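Local coordinates for adenosine monophosphate-protein transferase (Thermoplasma acidophilum, PDB 1RLH) that is of unknown function but probably acts on adenosine or an adenine nucleotide, at residues A[23-34]-A[89-100]. Residues are numbered along the deposited sequence; the frame is centred on the assembly and turned at random.
Sequences IPAEANIIVGYS and ISAGHTFVILIR
Asn28, Ile30 and Gly32 each trade two backbone hydrogen bonds with a partner across the gap, Ile99, Ile97 and Phe95 respectively, and so join strands 28-34 and 94-100 as antiparallel neighbours. A seventh bond, from Ser34 N to His93 O (2.9 Å), is the straightest at 172° and closes the series where 94-100 begins. At the far end Arg100 bends at chi3 and brings both NE and NH2 to 3.0 Å from Ala25 O in the turn 24-27. Here the pair Gly32 and Phe95 illustrates how a glycine in a strand can receive an aromatic ring from its cross-strand partner. With chi1 at 65°, CG of Phe95 sits between its own backbone N and carbonyl carbon, which brings the ring over Gly32; Gly32 CA makes a CH-pi contact 3.8 Å from the ring centroid, while Ser34 N lies at the ring's edge. On the same face, Ile30 and Ile97 meet through their CB atoms (4.1 Å). On the other, Leu98 runs beside Ile29, its CD2 3.5 Å from Ile29 CB, and its CD1 reaches Pro24 CD at 3.8 Å. Helix 104-115 covers the Ile30, Phe95, Ile97 and Ile99 face, helix 76-89 packs against Pro24, Ile29, Val96 and Leu98, and within the five-stranded antiparallel sheet strand 118-124 lies beside 28-34 and strand 55-61 beside 94-100.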
loop_
_atom_site.group_PDB
_atom_site.type_symbol
_atom_site.label_atom_id
_atom_site.label_comp_id
_atom_site.label_asym_id
_atom_site.label_seq_id
_atom_site.Cartn_x
_atom_site.Cartn_y
_atom_site.Cartn_z
ATOM N N ILE A 23 -7.525 -3.850 6.710
ATOM C CA ILE A 23 -8.372 -3.960 5.533
ATOM C C ILE A 23 -9.819 -4.016 6.002
ATOM O O ILE A 23 -10.302 -5.065 6.431
ATOM C CB ILE A 23 -8.041 -5.237 4.718
ATOM C CG1 ILE A 23 -6.556 -5.242 4.337
ATOM C CG2 ILE A 23 -8.898 -5.294 3.464
ATOM C CD1 ILE A 23 -6.115 -6.500 3.615
ATOM N N PRO A 24 -10.526 -2.877 5.949
ATOM C CA PRO A 24 -11.927 -2.825 6.377
ATOM C C PRO A 24 -12.781 -3.829 5.608
ATOM O O PRO A 24 -12.476 -4.167 4.464
ATOM C CB PRO A 24 -12.320 -1.377 6.087
ATOM C CG PRO A 24 -11.032 -0.640 6.323
ATOM C CD PRO A 24 -10.034 -1.530 5.609
ATOM N N ALA A 25 -13.852 -4.300 6.241
ATOM C CA ALA A 25 -14.739 -5.282 5.628
ATOM C C ALA A 25 -15.071 -4.992 4.164
ATOM O O ALA A 25 -15.422 -3.869 3.808
ATOM C CB ALA A 25 -16.030 -5.392 6.441
ATOM N N GLU A 26 -14.955 -6.023 3.330
ATOM C CA GLU A 26 -15.250 -5.941 1.900
ATOM C C GLU A 26 -14.347 -5.022 1.085
ATOM O O GLU A 26 -14.645 -4.735 -0.072
ATOM C CB GLU A 26 -16.709 -5.524 1.679
ATOM C CG GLU A 26 -17.736 -6.497 2.244
ATOM C CD GLU A 26 -19.148 -6.195 1.772
ATOM O OE1 GLU A 26 -19.610 -5.048 1.951
ATOM O OE2 GLU A 26 -19.801 -7.109 1.220
ATOM N N ALA A 27 -13.248 -4.558 1.671
ATOM C CA ALA A 27 -12.348 -3.675 0.941
ATOM C C ALA A 27 -11.239 -4.444 0.231
ATOM O O ALA A 27 -10.851 -5.532 0.650
ATOM C CB ALA A 27 -11.736 -2.651 1.884
ATOM N N ASN A 28 -10.751 -3.868 -0.860
ATOM C CA ASN A 28 -9.663 -4.452 -1.627
ATOM C C ASN A 28 -8.497 -3.508 -1.414
ATOM O O ASN A 28 -8.670 -2.291 -1.439
ATOM C CB ASN A 28 -10.012 -4.516 -3.114
ATOM C CG ASN A 28 -11.200 -5.410 -3.388
ATOM O OD1 ASN A 28 -12.349 -4.965 -3.378
ATOM N ND2 ASN A 28 -10.929 -6.683 -3.614
ATOM N N ILE A 29 -7.312 -4.065 -1.211
ATOM C CA ILE A 29 -6.144 -3.243 -0.970
ATOM C C ILE A 29 -5.070 -3.403 -2.032
ATOM O O ILE A 29 -4.897 -4.479 -2.608
ATOM C CB ILE A 29 -5.529 -3.571 0.417
ATOM C CG1 ILE A 29 -4.506 -2.503 0.812
ATOM C CG2 ILE A 29 -4.866 -4.955 0.392
ATOM C CD1 ILE A 29 -4.028 -2.654 2.260
ATOM N N ILE A 30 -4.380 -2.303 -2.306
ATOM C CA ILE A 30 -3.270 -2.293 -3.246
ATOM C C ILE A 30 -2.120 -1.615 -2.509
ATOM O O ILE A 30 -2.273 -0.510 -1.987
ATOM C CB ILE A 30 -3.564 -1.465 -4.513
ATOM C CG1 ILE A 30 -4.765 -2.045 -5.266
ATOM C CG2 ILE A 30 -2.327 -1.466 -5.415
ATOM C CD1 ILE A 30 -5.290 -1.130 -6.356
ATOM N N VAL A 31 -0.980 -2.290 -2.443
ATOM C CA VAL A 31 0.195 -1.727 -1.788
ATOM C C VAL A 31 1.285 -1.715 -2.846
ATOM O O VAL A 31 1.520 -2.718 -3.512
ATOM C CB VAL A 31 0.659 -2.578 -0.586
ATOM C CG1 VAL A 31 1.847 -1.902 0.088
ATOM C CG2 VAL A 31 -0.492 -2.744 0.418
ATOM N N GLY A 32 1.941 -0.577 -3.017
ATOM C CA GLY A 32 2.978 -0.515 -4.031
ATOM C C GLY A 32 4.085 0.475 -3.757
ATOM O O GLY A 32 4.132 1.109 -2.702
ATOM N N TYR A 33 4.977 0.589 -4.735
ATOM C CA TYR A 33 6.132 1.481 -4.683
ATOM C C TYR A 33 5.996 2.472 -5.840
ATOM O O TYR A 33 5.901 2.056 -6.992
ATOM C CB TYR A 33 7.412 0.654 -4.860
ATOM C CG TYR A 33 8.671 1.472 -5.037
ATOM C CD1 TYR A 33 9.218 2.189 -3.973
ATOM C CD2 TYR A 33 9.299 1.550 -6.279
ATOM C CE1 TYR A 33 10.361 2.968 -4.144
ATOM C CE2 TYR A 33 10.439 2.322 -6.460
ATOM C CZ TYR A 33 10.964 3.028 -5.391
ATOM O OH TYR A 33 12.090 3.793 -5.573
ATOM N N SER A 34 5.982 3.770 -5.545
ATOM C CA SER A 34 5.846 4.779 -6.593
ATOM C C SER A 34 7.173 5.074 -7.296
ATOM O O SER A 34 8.242 4.958 -6.696
ATOM C CB SER A 34 5.277 6.076 -6.005
ATOM O OG SER A 34 6.068 6.524 -4.918
ATOM N N ILE A 89 4.027 0.577 7.828
ATOM C CA ILE A 89 5.100 0.206 6.906
ATOM C C ILE A 89 6.308 1.120 7.087
ATOM O O ILE A 89 7.451 0.659 7.120
ATOM C CB ILE A 89 4.597 0.270 5.446
ATOM C CG1 ILE A 89 3.482 -0.768 5.254
ATOM C CG2 ILE A 89 5.751 0.009 4.480
ATOM C CD1 ILE A 89 2.743 -0.670 3.930
ATOM N N SER A 90 6.043 2.419 7.192
ATOM C CA SER A 90 7.080 3.426 7.396
ATOM C C SER A 90 8.237 3.356 6.396
ATOM O O SER A 90 9.404 3.506 6.774
ATOM C CB SER A 90 7.624 3.315 8.823
ATOM O OG SER A 90 8.335 4.477 9.193
ATOM N N ALA A 91 7.906 3.136 5.124
ATOM C CA ALA A 91 8.909 3.056 4.064
ATOM C C ALA A 91 8.652 4.110 2.991
ATOM O O ALA A 91 7.558 4.197 2.434
ATOM C CB ALA A 91 8.907 1.654 3.431
ATOM N N GLY A 92 9.673 4.906 2.697
ATOM C CA GLY A 92 9.534 5.941 1.692
ATOM C C GLY A 92 9.019 5.445 0.354
ATOM O O GLY A 92 9.401 4.369 -0.115
ATOM N N HIS A 93 8.140 6.247 -0.241
ATOM C CA HIS A 93 7.531 5.982 -1.542
ATOM C C HIS A 93 6.546 4.824 -1.624
ATOM O O HIS A 93 6.212 4.349 -2.710
ATOM C CB HIS A 93 8.625 5.862 -2.607
ATOM C CG HIS A 93 9.204 7.187 -3.001
ATOM N ND1 HIS A 93 10.386 7.316 -3.696
ATOM C CD2 HIS A 93 8.748 8.449 -2.801
ATOM C CE1 HIS A 93 10.636 8.596 -3.905
ATOM N NE2 HIS A 93 9.657 9.305 -3.373
ATOM N N THR A 94 6.069 4.380 -0.468
ATOM C CA THR A 94 5.076 3.325 -0.433
ATOM C C THR A 94 3.725 4.011 -0.634
ATOM O O THR A 94 3.541 5.162 -0.218
ATOM C CB THR A 94 5.007 2.635 0.949
ATOM O OG1 THR A 94 6.286 2.086 1.295
ATOM C CG2 THR A 94 3.954 1.531 0.935
ATOM N N PHE A 95 2.798 3.331 -1.301
ATOM C CA PHE A 95 1.452 3.863 -1.433
ATOM C C PHE A 95 0.495 2.726 -1.102
ATOM O O PHE A 95 0.805 1.550 -1.323
ATOM C CB PHE A 95 1.184 4.477 -2.825
ATOM C CG PHE A 95 1.206 3.500 -3.971
ATOM C CD1 PHE A 95 0.085 2.732 -4.276
ATOM C CD2 PHE A 95 2.325 3.405 -4.788
ATOM C CE1 PHE A 95 0.074 1.889 -5.383
ATOM C CE2 PHE A 95 2.325 2.562 -5.904
ATOM C CZ PHE A 95 1.200 1.805 -6.201
ATOM N N VAL A 96 -0.637 3.080 -0.505
ATOM C CA VAL A 96 -1.649 2.110 -0.113
ATOM C C VAL A 96 -2.996 2.620 -0.591
ATOM O O VAL A 96 -3.355 3.767 -0.336
ATOM C CB VAL A 96 -1.723 1.942 1.431
ATOM C CG1 VAL A 96 -2.886 1.026 1.797
ATOM C CG2 VAL A 96 -0.410 1.367 1.968
ATOM N N ILE A 97 -3.730 1.768 -1.295
ATOM C CA ILE A 97 -5.046 2.135 -1.794
ATOM C C ILE A 97 -6.058 1.117 -1.277
ATOM O O ILE A 97 -5.791 -0.082 -1.270
ATOM C CB ILE A 97 -5.080 2.131 -3.344
ATOM C CG1 ILE A 97 -4.110 3.176 -3.897
ATOM C CG2 ILE A 97 -6.494 2.418 -3.838
ATOM C CD1 ILE A 97 -3.867 3.050 -5.399
ATOM N N LEU A 98 -7.203 1.602 -0.807
ATOM C CA LEU A 98 -8.266 0.728 -0.322
ATOM C C LEU A 98 -9.515 1.095 -1.103
ATOM O O LEU A 98 -9.871 2.267 -1.190
ATOM C CB LEU A 98 -8.500 0.926 1.178
ATOM C CG LEU A 98 -7.513 0.219 2.109
ATOM C CD1 LEU A 98 -7.740 0.661 3.542
ATOM C CD2 LEU A 98 -7.687 -1.287 1.985
ATOM N N ILE A 99 -10.167 0.094 -1.687
ATOM C CA ILE A 99 -11.367 0.330 -2.479
ATOM C C ILE A 99 -12.491 -0.598 -2.051
ATOM O O ILE A 99 -12.291 -1.795 -1.883
ATOM C CB ILE A 99 -11.103 0.101 -3.983
ATOM C CG1 ILE A 99 -9.932 0.968 -4.446
ATOM C CG2 ILE A 99 -12.357 0.449 -4.786
ATOM C CD1 ILE A 99 -9.419 0.629 -5.831
ATOM N N ARG A 100 -13.677 -0.032 -1.884
ATOM C CA ARG A 100 -14.844 -0.800 -1.479
ATOM C C ARG A 100 -16.003 -0.463 -2.415
ATOM O O ARG A 100 -16.061 0.634 -2.970
ATOM C CB ARG A 100 -15.206 -0.449 -0.031
ATOM C CG ARG A 100 -16.488 -1.068 0.474
ATOM C CD ARG A 100 -16.840 -0.527 1.855
ATOM N NE ARG A 100 -15.968 -1.042 2.906
ATOM C CZ ARG A 100 -16.018 -0.641 4.173
ATOM N NH1 ARG A 100 -16.893 0.286 4.535
ATOM N NH2 ARG A 100 -15.213 -1.175 5.079
#